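Local structure of TRAP-type C4-dicarboxylate:H+ symport system substrate-binding component DctP (Shewanella oneidensis, 4MX6) at residues A[165-169]-A[300-304]; A[155-161]-A[239-245]. The protein binds succinate and probably delivers such C4-dicarboxylates in the periplasm to the membrane components of a TRAP-type transporter. One frame throughout, in Å; residues are numbered along the deposited sequence.

Contact 1. Residues A[165-169]-A[300-304]; sequences TPLKQ and LVTLS
K168 bends sharply at chi2 (-73°), and this turn lays its aliphatic chain across V301 and carries the ammonium group on to the backbone of T302. V301 has CG1 trans to its backbone N (chi1 177°), so its two methyls fork toward different partners in 165-169. CG1 lies 3.7 Å from K168 CD, while CG2 sits 3.8 Å from P166 CB. A beta-branched residue suits this place because its fork puts one methyl on the proline ring and one on the lysine chain without needing length. The lysine, in turn, offers methylenes to the valine and a charge beyond it. K168 NZ donates to T302 O at 2.7 Å, with the donor nearly in line with the carbonyl (C=O...N angle 168°). The same NZ makes a salt bridge to E307, whose OE1 also accepts from S304 N, so one carboxylate fixes both the lysine tip and the backbone N of S304; the negative charge would probably help hold the amine protonated. L303 brings CD2 up against the backbone instead, 3.6 Å from K168 O and 3.9 Å from L167 O. This methyl rests against the two carbonyl oxygens, both of which also receive weak hydrogen bonds from W311 NE1, while P166 and V301 both rest on H235 of strand 235-237. S304 is the N-cap of helix 305-326: its side chain caps a backbone N at the start of the helix, which together with the bond from S304 N to E307 OE1 is consistent with a capping box. The arrangement is a loop packed over the outermost strand, 299-301, of a mixed sheet, at the strand-to-helix turn of a periplasmic binding-protein fold.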
loop_
_atom_site.group_PDB
_atom_site.type_symbol
_atom_site.label_atom_id
_atom_site.label_comp_id
_atom_site.label_asym_id
_atom_site.label_seq_id
_atom_site.Cartn_x
_atom_site.Cartn_y
_atom_site.Cartn_z
ATOM N N THR A 165 8.590 17.084 14.026
ATOM C CA THR A 165 8.406 17.091 15.469
ATOM C C THR A 165 7.998 15.671 15.882
ATOM O O THR A 165 7.435 14.934 15.074
ATOM C CB THR A 165 7.319 18.110 15.859
ATOM O OG1 THR A 165 7.376 18.377 17.267
ATOM C CG2 THR A 165 5.937 17.606 15.474
ATOM N N PRO A 166 8.309 15.265 17.129
ATOM C CA PRO A 166 7.829 13.961 17.599
ATOM C C PRO A 166 6.314 13.912 17.652
ATOM O O PRO A 166 5.671 14.911 17.981
ATOM C CB PRO A 166 8.398 13.854 19.016
ATOM C CG PRO A 166 9.527 14.798 19.060
ATOM C CD PRO A 166 9.201 15.912 18.105
ATOM N N LEU A 167 5.749 12.750 17.368
ATOM C CA LEU A 167 4.298 12.574 17.419
ATOM C C LEU A 167 3.919 11.577 18.527
ATOM O O LEU A 167 3.238 10.562 18.316
ATOM C CB LEU A 167 3.752 12.190 16.039
ATOM C CG LEU A 167 3.976 13.307 14.997
ATOM C CD1 LEU A 167 3.783 12.778 13.591
ATOM C CD2 LEU A 167 3.066 14.495 15.251
ATOM N N LYS A 168 4.362 11.925 19.729
ATOM C CA LYS A 168 4.196 11.087 20.903
ATOM C C LYS A 168 2.742 10.904 21.294
ATOM O O LYS A 168 2.340 9.835 21.749
ATOM C CB LYS A 168 4.934 11.720 22.081
ATOM C CG LYS A 168 6.429 11.511 22.047
ATOM C CD LYS A 168 6.733 10.068 22.400
ATOM C CE LYS A 168 8.091 9.907 23.035
ATOM N NZ LYS A 168 8.181 8.579 23.702
ATOM N N GLN A 169 1.962 11.961 21.122
ATOM C CA GLN A 169 0.550 11.940 21.478
ATOM C C GLN A 169 -0.247 12.591 20.376
ATOM O O GLN A 169 0.286 13.405 19.614
ATOM C CB GLN A 169 0.310 12.688 22.784
ATOM C CG GLN A 169 1.027 12.086 23.972
ATOM C CD GLN A 169 0.928 12.945 25.208
ATOM O OE1 GLN A 169 1.653 13.925 25.351
ATOM N NE2 GLN A 169 0.029 12.580 26.114
ATOM N N LEU A 300 14.419 8.768 15.599
ATOM C CA LEU A 300 13.384 7.793 15.890
ATOM C C LEU A 300 12.669 8.124 17.202
ATOM O O LEU A 300 13.306 8.363 18.230
ATOM C CB LEU A 300 14.004 6.407 16.003
ATOM C CG LEU A 300 13.000 5.352 16.454
ATOM C CD1 LEU A 300 12.034 5.081 15.319
ATOM C CD2 LEU A 300 13.713 4.083 16.916
ATOM N N VAL A 301 11.343 8.101 17.162
ATOM C CA VAL A 301 10.493 8.374 18.314
ATOM C C VAL A 301 9.702 7.094 18.571
ATOM O O VAL A 301 9.046 6.568 17.674
ATOM C CB VAL A 301 9.518 9.548 18.017
ATOM C CG1 VAL A 301 8.586 9.786 19.173
ATOM C CG2 VAL A 301 10.297 10.826 17.688
ATOM N N THR A 302 9.809 6.576 19.784
ATOM C CA THR A 302 9.135 5.353 20.187
ATOM C C THR A 302 7.938 5.729 21.056
ATOM O O THR A 302 7.987 6.728 21.750
ATOM C CB THR A 302 10.133 4.454 20.972
ATOM O OG1 THR A 302 11.158 3.996 20.075
ATOM C CG2 THR A 302 9.449 3.270 21.609
ATOM N N LEU A 303 6.863 4.947 21.002
ATOM C CA LEU A 303 5.676 5.191 21.827
ATOM C C LEU A 303 5.647 4.250 23.017
ATOM O O LEU A 303 5.837 3.045 22.861
ATOM C CB LEU A 303 4.395 4.964 21.029
ATOM C CG LEU A 303 4.190 5.826 19.786
ATOM C CD1 LEU A 303 2.828 5.538 19.155
ATOM C CD2 LEU A 303 4.325 7.296 20.115
ATOM N N SER A 304 5.388 4.791 24.201
ATOM C CA SER A 304 5.111 3.957 25.359
ATOM C C SER A 304 3.748 3.293 25.185
ATOM O O SER A 304 2.949 3.693 24.345
ATOM C CB SER A 304 5.101 4.786 26.645
ATOM O OG SER A 304 3.910 5.543 26.743
#

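Contact 2. Residues A[155-161]-A[239-245]; sequences HNGMKQF and SNHGVLD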
loop_
_atom_site.group_PDB
_atom_site.type_symbol
_atom_site.label_atom_id
_atom_site.label_comp_id
_atom_site.label_asym_id
_atom_site.label_seq_id
_atom_site.Cartn_x
_atom_site.Cartn_y
_atom_site.Cartn_z
ATOM N N HIS A 155 2.313 -7.671 0.242
ATOM C CA HIS A 155 2.622 -6.853 1.410
ATOM C C HIS A 155 3.610 -5.731 1.147
ATOM O O HIS A 155 4.518 -5.854 0.317
ATOM C CB HIS A 155 3.203 -7.726 2.523
ATOM C CG HIS A 155 2.251 -8.771 2.997
ATOM N ND1 HIS A 155 2.587 -10.066 3.320
ATOM C CD2 HIS A 155 0.920 -8.670 3.204
ATOM C CE1 HIS A 155 1.493 -10.712 3.699
ATOM N NE2 HIS A 155 0.470 -9.883 3.627
ATOM N N ASN A 156 3.468 -4.654 1.923
ATOM C CA ASN A 156 4.567 -3.725 2.137
ATOM C C ASN A 156 4.916 -3.720 3.627
ATOM O O ASN A 156 5.922 -4.314 4.020
ATOM C CB ASN A 156 4.295 -2.339 1.567
ATOM C CG ASN A 156 5.540 -1.477 1.576
ATOM O OD1 ASN A 156 6.338 -1.532 2.526
ATOM N ND2 ASN A 156 5.746 -0.712 0.520
ATOM N N GLY A 157 4.069 -3.125 4.463
ATOM C CA GLY A 157 4.359 -3.090 5.882
ATOM C C GLY A 157 3.406 -2.202 6.641
ATOM O O GLY A 157 2.490 -1.637 6.072
ATOM N N MET A 158 3.666 -2.047 7.931
ATOM C CA MET A 158 2.908 -1.108 8.737
ATOM C C MET A 158 3.431 0.303 8.494
ATOM O O MET A 158 4.608 0.504 8.227
ATOM C CB MET A 158 3.009 -1.463 10.216
ATOM C CG MET A 158 2.615 -2.895 10.557
ATOM S SD MET A 158 0.970 -3.412 10.064
ATOM C CE MET A 158 -0.035 -2.466 11.209
ATOM N N LYS A 159 2.551 1.288 8.583
ATOM C CA LYS A 159 2.916 2.688 8.419
ATOM C C LYS A 159 3.424 3.320 9.706
ATOM O O LYS A 159 2.929 3.027 10.790
ATOM C CB LYS A 159 1.699 3.482 7.909
ATOM C CG LYS A 159 1.190 3.021 6.543
ATOM C CD LYS A 159 0.014 3.837 6.027
ATOM C CE LYS A 159 -1.205 3.664 6.917
ATOM N NZ LYS A 159 -2.413 4.297 6.342
ATOM N N GLN A 160 4.402 4.212 9.532
ATOM C CA GLN A 160 4.946 5.072 10.568
ATOM C C GLN A 160 4.647 6.515 10.192
ATOM O O GLN A 160 4.606 6.855 9.009
ATOM C CB GLN A 160 6.470 4.905 10.655
ATOM C CG GLN A 160 6.987 3.485 10.535
ATOM C CD GLN A 160 6.325 2.497 11.477
ATOM O OE1 GLN A 160 5.827 2.858 12.530
ATOM N NE2 GLN A 160 6.336 1.229 11.101
ATOM N N PHE A 161 4.463 7.386 11.184
ATOM C CA PHE A 161 4.364 8.816 10.913
ATOM C C PHE A 161 5.756 9.441 10.755
ATOM O O PHE A 161 6.689 9.083 11.477
ATOM C CB PHE A 161 3.709 9.562 12.081
ATOM C CG PHE A 161 2.281 9.191 12.370
ATOM C CD1 PHE A 161 1.275 9.347 11.419
ATOM C CD2 PHE A 161 1.930 8.754 13.632
ATOM C CE1 PHE A 161 -0.048 9.040 11.731
ATOM C CE2 PHE A 161 0.621 8.459 13.944
ATOM C CZ PHE A 161 -0.365 8.596 12.993
ATOM N N SER A 239 4.817 4.299 14.980
ATOM C CA SER A 239 3.441 4.208 15.404
ATOM C C SER A 239 2.751 2.918 14.948
ATOM O O SER A 239 1.785 2.494 15.568
ATOM C CB SER A 239 2.708 5.416 14.840
ATOM O OG SER A 239 3.044 5.593 13.476
ATOM N N ASN A 240 3.210 2.317 13.847
ATOM C CA ASN A 240 2.565 1.114 13.302
ATOM C C ASN A 240 1.048 1.275 13.251
ATOM O O ASN A 240 0.305 0.354 13.598
ATOM C CB ASN A 240 2.949 -0.124 14.119
ATOM C CG ASN A 240 4.423 -0.444 14.022
ATOM O OD1 ASN A 240 4.966 -0.584 12.931
ATOM N ND2 ASN A 240 5.074 -0.593 15.166
ATOM N N HIS A 241 0.575 2.429 12.786
ATOM C CA HIS A 241 -0.813 2.821 13.012
ATOM C C HIS A 241 -1.788 2.398 11.901
ATOM O O HIS A 241 -2.989 2.618 12.027
ATOM C CB HIS A 241 -0.905 4.328 13.213
ATOM C CG HIS A 241 -0.440 5.085 12.022
ATOM N ND1 HIS A 241 0.882 5.422 11.828
ATOM C CD2 HIS A 241 -1.109 5.502 10.922
ATOM C CE1 HIS A 241 1.000 6.022 10.659
ATOM N NE2 HIS A 241 -0.193 6.077 10.086
ATOM N N GLY A 242 -1.282 1.799 10.828
ATOM C CA GLY A 242 -2.130 1.274 9.764
ATOM C C GLY A 242 -1.285 0.410 8.862
ATOM O O GLY A 242 -0.058 0.389 9.000
ATOM N N VAL A 243 -1.914 -0.310 7.940
ATOM C CA VAL A 243 -1.177 -1.133 6.985
ATOM C C VAL A 243 -1.141 -0.483 5.618
ATOM O O VAL A 243 -2.120 0.110 5.178
ATOM C CB VAL A 243 -1.757 -2.580 6.884
ATOM C CG1 VAL A 243 -3.191 -2.624 6.367
ATOM C CG2 VAL A 243 -0.875 -3.459 6.004
ATOM N N LEU A 244 0.020 -0.585 4.969
ATOM C CA LEU A 244 0.165 -0.298 3.539
ATOM C C LEU A 244 0.436 -1.626 2.854
ATOM O O LEU A 244 1.523 -2.182 2.963
ATOM C CB LEU A 244 1.315 0.673 3.256
ATOM C CG LEU A 244 1.738 0.755 1.747
ATOM C CD1 LEU A 244 0.638 1.305 0.879
ATOM C CD2 LEU A 244 3.001 1.581 1.545
ATOM N N ASP A 245 -0.587 -2.146 2.183
ATOM C CA ASP A 245 -0.497 -3.357 1.375
ATOM C C ASP A 245 -1.114 -3.074 0.012
ATOM O O ASP A 245 -1.728 -2.028 -0.202
ATOM C CB ASP A 245 -1.232 -4.539 2.045
ATOM C CG ASP A 245 -0.326 -5.492 2.797
ATOM O OD1 ASP A 245 0.776 -5.098 3.216
ATOM O OD2 ASP A 245 -0.750 -6.661 2.937
HETATM O O HOH W 1 -2.967 2.582 4.228
#
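A classic beta bulge marks this antiparallel pairing, with N156 and G157 both facing L244. G157 N gives L244 O a bond of 3.1 Å and G157 O takes L244 N at 2.9 Å, whereas N156 N reaches L244 O only weakly and bonds better to D245 OD1 (3.0 Å), from above the carboxylate plane. Glycine suits the almost fully extended backbone at 157. Beyond the bulge, K159 N bonds G242 O at 2.8 Å, and G242, lacking a side chain, leaves room for K159 CE. Q160 and N240 lie side by side with amide planes 87° apart: Q160 NE2 donates to N240 OD1 (2.9 Å) and Q160 OE1 accepts N240 N (3.0 Å). H241 holds CG between its backbone N and carbonyl carbon (chi1 61°), turning the imidazole onto F161 in an offset stack, centroids 3.8 Å apart; hydrogen bonds from H241 ND1 to S239 OG (2.7 Å) and H241 NE2 to E218, K159's salt-bridge partner, fix its rotation. Helix 124-132 packs against M158 and D245, whose OD2 meets Q131; on the opposite face L244 touches helix 221-226, which N156 also meets and which carries succinate-binding N223, while N219 lies close to L244 and Y246 to N156.

In the fold
The centres of the two contacts are about 16 Å apart, and their segments alternate along the chain: 155-161, 165-169, 239-245, then 300-304. They meet directly where L167 CD1 packs on F161 CB (3.6 Å) and L303 CD1 on S239 CA (4.0 Å). Contact 2 spans the two-stranded antiparallel sheet of 148-158 and 243-251 as well as the start of strand 160-163. In the mixed sheet that both contacts reach, strand 160-163 runs on to 165-169, 235-237 to 239-245 and 299-301 to 302-304. Contact 2, buried near the middle of the chain, probably helps shape the succinate site, whereas contact 1, farther out, joins the edge of the mixed sheet to helix 305-326.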